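Local coordinates for protein thiol transferase (Phanerochaete chrysosporium, PDB 4F0B) that probably acts as a Ure2p-type glutathione transferase with thiol transferase activity, binding glutathione, here as its oxidized disulfide, in a cleft of a two-subunit assembly, at residues 124-127 and 128-132; 182-185 and 186-190. One frame throughout, in Å; residues are numbered along the deposited sequence.

Contact 1. Residues 124-127 and 128-132. With GDS (oxidized glutathione disulfide), chain C.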
loop_
_atom_site.group_PDB
_atom_site.type_symbol
_atom_site.label_atom_id
_atom_site.label_comp_id
_atom_site.label_asym_id
_atom_site.label_seq_id
_atom_site.Cartn_x
_atom_site.Cartn_y
_atom_site.Cartn_z
ATOM N N GLY A 124 -2.478 -0.595 -2.600
ATOM C CA GLY A 124 -2.087 -1.789 -3.339
ATOM C C GLY A 124 -3.056 -2.155 -4.448
ATOM O O GLY A 124 -2.740 -2.989 -5.283
ATOM N N GLY A 125 -4.225 -1.532 -4.467
ATOM C CA GLY A 125 -5.301 -1.844 -5.398
ATOM C C GLY A 125 -5.588 -0.703 -6.347
ATOM O O GLY A 125 -5.091 -0.664 -7.479
ATOM N N ILE A 126 -6.376 0.265 -5.892
ATOM C CA ILE A 126 -6.814 1.351 -6.773
ATOM C C ILE A 126 -5.625 2.147 -7.395
ATOM O O ILE A 126 -5.579 2.346 -8.607
ATOM C CB ILE A 126 -7.779 2.296 -6.052
ATOM C CG1 ILE A 126 -9.140 1.586 -5.895
ATOM C CG2 ILE A 126 -7.999 3.584 -6.858
ATOM C CD1 ILE A 126 -10.174 2.303 -4.994
ATOM N N GLY A 127 -4.665 2.606 -6.588
ATOM C CA GLY A 127 -3.607 3.412 -7.167
ATOM C C GLY A 127 -2.791 2.640 -8.203
ATOM O O GLY A 127 -2.626 3.086 -9.355
ATOM N N PRO A 128 -2.289 1.451 -7.850
ATOM C CA PRO A 128 -1.481 0.700 -8.830
ATOM C C PRO A 128 -2.318 0.335 -10.067
ATOM O O PRO A 128 -1.834 0.495 -11.202
ATOM C CB PRO A 128 -1.073 -0.551 -8.055
ATOM C CG PRO A 128 -0.949 -0.031 -6.602
ATOM C CD PRO A 128 -2.114 0.942 -6.477
ATOM N N MET A 129 -3.533 -0.188 -9.884
ATOM C CA MET A 129 -4.273 -0.718 -11.035
ATOM C C MET A 129 -4.880 0.376 -11.908
ATOM O O MET A 129 -4.801 0.300 -13.145
ATOM C CB MET A 129 -5.352 -1.677 -10.567
ATOM C CG MET A 129 -4.800 -2.898 -9.866
ATOM S SD MET A 129 -3.763 -3.972 -10.912
ATOM C CE MET A 129 -2.117 -3.495 -10.433
ATOM N N GLN A 130 -5.390 1.445 -11.273
ATOM C CA GLN A 130 -5.894 2.558 -12.061
ATOM C C GLN A 130 -4.714 3.291 -12.729
ATOM O O GLN A 130 -4.841 3.759 -13.868
ATOM C CB GLN A 130 -6.731 3.489 -11.190
ATOM C CG GLN A 130 -7.554 4.499 -12.032
ATOM C CD GLN A 130 -8.333 5.449 -11.176
ATOM O OE1 GLN A 130 -8.610 5.154 -10.012
ATOM N NE2 GLN A 130 -8.681 6.590 -11.729
ATOM N N GLY A 131 -3.543 3.259 -12.082
ATOM C CA GLY A 131 -2.350 3.837 -12.686
ATOM C C GLY A 131 -1.936 3.053 -13.930
ATOM O O GLY A 131 -1.469 3.644 -14.917
ATOM N N GLN A 132 -2.129 1.724 -13.912
ATOM C CA GLN A 132 -1.792 0.918 -15.096
ATOM C C GLN A 132 -2.826 1.173 -16.172
ATOM O O GLN A 132 -2.479 1.205 -17.357
ATOM C CB GLN A 132 -1.723 -0.577 -14.777
ATOM C CG GLN A 132 -0.678 -0.964 -13.696
ATOM C CD GLN A 132 0.567 -0.104 -13.720
ATOM O OE1 GLN A 132 1.398 -0.189 -14.639
ATOM N NE2 GLN A 132 0.700 0.740 -12.711
HETATM N N1 GDS C . 3.203 4.394 -4.141
HETATM C CA1 GDS C . 3.627 5.809 -4.385
HETATM C C1 GDS C . 2.785 6.724 -3.456
HETATM O OE1 GDS C . 1.650 6.335 -3.104
HETATM O OE2 GDS C . 3.302 7.799 -3.093
HETATM C CB1 GDS C . 3.331 6.186 -5.846
HETATM C CG1 GDS C . 3.849 7.592 -6.198
HETATM C CD1 GDS C . 3.819 7.778 -7.708
HETATM O O1 GDS C . 3.406 6.953 -8.513
HETATM N N2 GDS C . 4.373 8.958 -8.146
HETATM C CA2 GDS C . 4.428 9.332 -9.565
HETATM C C2 GDS C . 5.842 9.732 -9.920
HETATM O O2 GDS C . 6.539 10.444 -9.151
HETATM C CB2 GDS C . 3.524 10.514 -9.905
HETATM S SG2 GDS C . 1.801 10.304 -9.452
HETATM N N3 GDS C . 6.263 9.284 -11.119
HETATM C CA3 GDS C . 7.605 9.641 -11.588
HETATM C C3 GDS C . 8.384 8.468 -12.055
HETATM O OE3 GDS C . 9.551 8.703 -12.429
HETATM O OE4 GDS C . 7.853 7.325 -12.029
HETATM N N4 GDS C . 1.283 5.408 -9.709
HETATM C CA4 GDS C . 0.872 4.096 -9.240
HETATM C C4 GDS C . 0.453 4.061 -7.733
HETATM O OE5 GDS C . 0.067 5.107 -7.170
HETATM O OE6 GDS C . 0.534 2.948 -7.186
HETATM C C5 GDS C . 1.046 5.761 -10.976
HETATM O O5 GDS C . 0.472 4.997 -11.788
HETATM C CA5 GDS C . 1.524 7.137 -11.406
HETATM N N5 GDS C . 2.049 7.072 -12.791
HETATM C CB5 GDS C . 0.305 8.077 -11.271
HETATM S SG5 GDS C . 0.785 9.785 -11.501
HETATM C CA6 GDS C . 5.782 5.663 -14.162
HETATM C C6 GDS C . 5.212 4.433 -14.898
HETATM O OE7 GDS C . 4.284 3.794 -14.354
HETATM O OE8 GDS C . 5.764 4.117 -15.982
HETATM N N6 GDS C . 7.235 5.642 -14.315
HETATM C CB6 GDS C . 5.198 6.980 -14.764
HETATM C CG6 GDS C . 3.676 7.233 -14.555
HETATM C CD6 GDS C . 3.349 7.386 -13.097
HETATM O O6 GDS C . 4.136 7.716 -12.223
#

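Contact 2. Residues 182-185 and 186-190. With GDS (oxidized glutathione disulfide), chain C.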
loop_
_atom_site.group_PDB
_atom_site.type_symbol
_atom_site.label_atom_id
_atom_site.label_comp_id
_atom_site.label_asym_id
_atom_site.label_seq_id
_atom_site.Cartn_x
_atom_site.Cartn_y
_atom_site.Cartn_z
ATOM N N LYS A 182 -7.086 9.734 0.437
ATOM C CA LYS A 182 -6.199 8.917 -0.383
ATOM C C LYS A 182 -6.862 8.435 -1.659
ATOM O O LYS A 182 -6.301 8.570 -2.773
ATOM C CB LYS A 182 -5.692 7.716 0.415
ATOM C CG LYS A 182 -4.974 6.661 -0.458
ATOM C CD LYS A 182 -3.691 7.169 -1.105
ATOM C CE LYS A 182 -3.232 6.174 -2.203
ATOM N NZ LYS A 182 -2.179 6.774 -3.075
ATOM N N ILE A 183 -8.069 7.887 -1.530
ATOM C CA ILE A 183 -8.725 7.342 -2.705
ATOM C C ILE A 183 -9.277 8.429 -3.620
ATOM O O ILE A 183 -9.265 8.261 -4.850
ATOM C CB ILE A 183 -9.835 6.359 -2.310
ATOM C CG1 ILE A 183 -9.194 5.203 -1.531
ATOM C CG2 ILE A 183 -10.551 5.836 -3.574
ATOM C CD1 ILE A 183 -10.166 4.136 -0.981
ATOM N N PHE A 184 -9.732 9.535 -3.017
ATOM C CA PHE A 184 -10.311 10.632 -3.773
ATOM C C PHE A 184 -9.386 11.158 -4.875
ATOM O O PHE A 184 -9.836 11.501 -5.964
ATOM C CB PHE A 184 -10.740 11.762 -2.825
ATOM C CG PHE A 184 -11.129 13.018 -3.540
ATOM C CD1 PHE A 184 -12.392 13.127 -4.111
ATOM C CD2 PHE A 184 -10.241 14.096 -3.634
ATOM C CE1 PHE A 184 -12.760 14.289 -4.795
ATOM C CE2 PHE A 184 -10.601 15.242 -4.310
ATOM C CZ PHE A 184 -11.840 15.350 -4.880
ATOM N N GLY A 185 -8.084 11.214 -4.614
ATOM C CA GLY A 185 -7.178 11.710 -5.644
ATOM C C GLY A 185 -7.254 10.914 -6.947
ATOM O O GLY A 185 -7.125 11.509 -8.043
ATOM N N TRP A 186 -7.436 9.589 -6.810
ATOM C CA TRP A 186 -7.647 8.716 -7.960
ATOM C C TRP A 186 -9.085 8.737 -8.486
ATOM O O TRP A 186 -9.320 8.770 -9.700
ATOM C CB TRP A 186 -7.209 7.286 -7.620
ATOM C CG TRP A 186 -5.719 7.141 -7.602
ATOM C CD1 TRP A 186 -4.893 7.204 -6.505
ATOM C CD2 TRP A 186 -4.903 6.926 -8.734
ATOM N NE1 TRP A 186 -3.570 7.056 -6.908
ATOM C CE2 TRP A 186 -3.552 6.877 -8.277
ATOM C CE3 TRP A 186 -5.175 6.778 -10.110
ATOM C CZ2 TRP A 186 -2.476 6.647 -9.146
ATOM C CZ3 TRP A 186 -4.097 6.565 -10.984
ATOM C CH2 TRP A 186 -2.757 6.503 -10.484
ATOM N N ALA A 187 -10.050 8.695 -7.569
ATOM C CA ALA A 187 -11.457 8.602 -8.003
ATOM C C ALA A 187 -11.877 9.818 -8.819
ATOM O O ALA A 187 -12.682 9.653 -9.750
ATOM C CB ALA A 187 -12.361 8.403 -6.795
ATOM N N ARG A 188 -11.361 11.016 -8.499
ATOM C CA ARG A 188 -11.794 12.199 -9.230
ATOM C C ARG A 188 -11.348 12.191 -10.697
ATOM O O ARG A 188 -11.907 12.934 -11.501
ATOM C CB ARG A 188 -11.343 13.474 -8.506
ATOM C CG ARG A 188 -9.849 13.755 -8.620
ATOM C CD ARG A 188 -9.460 14.931 -7.731
ATOM N NE ARG A 188 -10.118 16.180 -8.146
ATOM C CZ ARG A 188 -9.578 17.053 -8.997
ATOM N NH1 ARG A 188 -8.355 16.845 -9.497
ATOM N NH2 ARG A 188 -10.231 18.165 -9.333
ATOM N N ILE A 189 -10.367 11.354 -11.043
ATOM C CA ILE A 189 -9.974 11.191 -12.435
ATOM C C ILE A 189 -10.393 9.849 -13.026
ATOM O O ILE A 189 -10.036 9.573 -14.176
ATOM C CB ILE A 189 -8.455 11.430 -12.670
ATOM C CG1 ILE A 189 -7.629 10.319 -12.003
ATOM C CG2 ILE A 189 -8.087 12.884 -12.229
ATOM C CD1 ILE A 189 -6.127 10.261 -12.437
ATOM N N ALA A 190 -11.187 9.066 -12.296
ATOM C CA ALA A 190 -11.734 7.839 -12.871
ATOM C C ALA A 190 -12.448 8.030 -14.237
ATOM O O ALA A 190 -12.280 7.160 -15.096
ATOM C CB ALA A 190 -12.656 7.121 -11.848
HETATM N N1 GDS C . 3.203 4.394 -4.141
HETATM C CA1 GDS C . 3.627 5.809 -4.385
HETATM C C1 GDS C . 2.785 6.724 -3.456
HETATM O OE1 GDS C . 1.650 6.335 -3.104
HETATM O OE2 GDS C . 3.302 7.799 -3.093
HETATM C CB1 GDS C . 3.331 6.186 -5.846
HETATM C CG1 GDS C . 3.849 7.592 -6.198
HETATM C CD1 GDS C . 3.819 7.778 -7.708
HETATM O O1 GDS C . 3.406 6.953 -8.513
HETATM N N2 GDS C . 4.373 8.958 -8.146
HETATM C CA2 GDS C . 4.428 9.332 -9.565
HETATM C C2 GDS C . 5.842 9.732 -9.920
HETATM O O2 GDS C . 6.539 10.444 -9.151
HETATM C CB2 GDS C . 3.524 10.514 -9.905
HETATM S SG2 GDS C . 1.801 10.304 -9.452
HETATM N N3 GDS C . 6.263 9.284 -11.119
HETATM C CA3 GDS C . 7.605 9.641 -11.588
HETATM C C3 GDS C . 8.384 8.468 -12.055
HETATM O OE3 GDS C . 9.551 8.703 -12.429
HETATM O OE4 GDS C . 7.853 7.325 -12.029
HETATM N N4 GDS C . 1.283 5.408 -9.709
HETATM C CA4 GDS C . 0.872 4.096 -9.240
HETATM C C4 GDS C . 0.453 4.061 -7.733
HETATM O OE5 GDS C . 0.067 5.107 -7.170
HETATM O OE6 GDS C . 0.534 2.948 -7.186
HETATM C C5 GDS C . 1.046 5.761 -10.976
HETATM O O5 GDS C . 0.472 4.997 -11.788
HETATM C CA5 GDS C . 1.524 7.137 -11.406
HETATM N N5 GDS C . 2.049 7.072 -12.791
HETATM C CB5 GDS C . 0.305 8.077 -11.271
HETATM S SG5 GDS C . 0.785 9.785 -11.501
HETATM C CA6 GDS C . 5.782 5.663 -14.162
HETATM C C6 GDS C . 5.212 4.433 -14.898
HETATM O OE7 GDS C . 4.284 3.794 -14.354
HETATM O OE8 GDS C . 5.764 4.117 -15.982
HETATM N N6 GDS C . 7.235 5.642 -14.315
HETATM C CB6 GDS C . 5.198 6.980 -14.764
HETATM C CG6 GDS C . 3.676 7.233 -14.555
HETATM C CD6 GDS C . 3.349 7.386 -13.097
HETATM O O6 GDS C . 4.136 7.716 -12.223
#

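Contact 1. Residues 124-127 and 128-132
The wall of the glutathione pocket formed by helix 109-139 is built here, where Gly-127, Pro-128 and Gly-131 face the oxidized glutathione disulfide. Pro-128 kinks the helix, because its N has no hydrogen to give the preceding turn, and the turn at Gly-124 to Ile-126 is widened to a pi type. Regular bonding resumes at once: Met-129 N donates to Gly-125 O at 2.9 Å, Gln-130 N binds Ile-126 O at 2.8 Å, and Gly-131 N binds Gly-127 O. CG of the Pro-128 ring lies 3.4 Å from ligand OE6, an oxygen of a glycyl carboxylate. Gly-131 CA comes within 3.2 Å of ligand O5, and a CB there would clash with that oxygen. Met-129 CB and CG both rest against Gly-125 O at 3.3 Å. Ile-126 and Gln-130 run side by side; with CG of Gln-130 anti to the backbone N (chi1 -167°) and the chain extended beyond it, OE1 passes Ile-126 CG2 and hydrogen-bonds Tyr-159 OH. Pro-128 O takes two donors from Gln-132, the backbone N and NE2; NE2 arrives in the carbonyl plane on a lone pair at 3.0 Å. Gln-132 OE1 binds Tyr-151 and Arg-150 of the second subunit, whose Pro-128 packs on this one. Proline-kinked and glycine-lined, this stretch is a helical wall of a ligand cleft within the all-helical C-terminal domain of the glutathione transferase fold.

Contact 2. Residues 182-185 and 186-190
Trp-186 and Lys-182 lie side by side one helical turn apart, both directed at the glutathione disulfide. Along Trp-186, CB sits 3.6 Å from Ile-183 O, and CG, anti to the carbonyl carbon (chi1 -75°), starts the indole toward the ligand. NE1 has Lys-182 NZ near the ring plane at 4.1 Å and hydrogen-bonds Asn-18 OD1. CZ2 approaches ligand OE5 at 3.6 Å, and CH2 reaches ligand CB5 at 3.5 Å, beside the disulfide. Replacing the indole by an alanine is likely to open a gap at ligand CB5 and leave Asn-18 OD1 without the N-H it accepts. Lys-182 NZ, bound to Thr-84 OG1, stands 3.9 Å from ligand OE1. Away from the pocket, Arg-188 CB lies over one face of the Phe-184 ring, and CD touches CE2 of that ring at 3.6 Å; guanidinium and ring planes are 46° apart, and NH2 forms a salt bridge with Glu-211. Ala-187 N and Arg-188 N hydrogen-bond Ile-183 O and Phe-184 O along the backbone. The chemistry is divided: the carbon end of the indole packs on a cysteinyl part of the ligand, C5 in plane at the ring edge, while the lysine probably adds favourable electrostatics for the gamma-glutamyl carboxylate.

Overall arrangement
From the N terminus, the chain first builds the four-stranded sheet, then enters helix 109-139, where contact 1 closes around the kink; contact 2 follows near the end of helix 178-187, running into the turn before helix 190-193. Each is local and closes no long loop, and they stand in series, neither nested nor crossed. Their centres lie about 11 Å apart, yet the two helices touch: Gln-130 NE2 bonds Trp-186 O, and Gly-131 CA packs on Trp-186 CH2. Both line the same glutathione disulfide, which Glu-83, Thr-84 and Ile-71 also bind, so helical and thioredoxin-like domains meet at the ligand. Contact 2, unlike contact 1, is touched by no other protein chain.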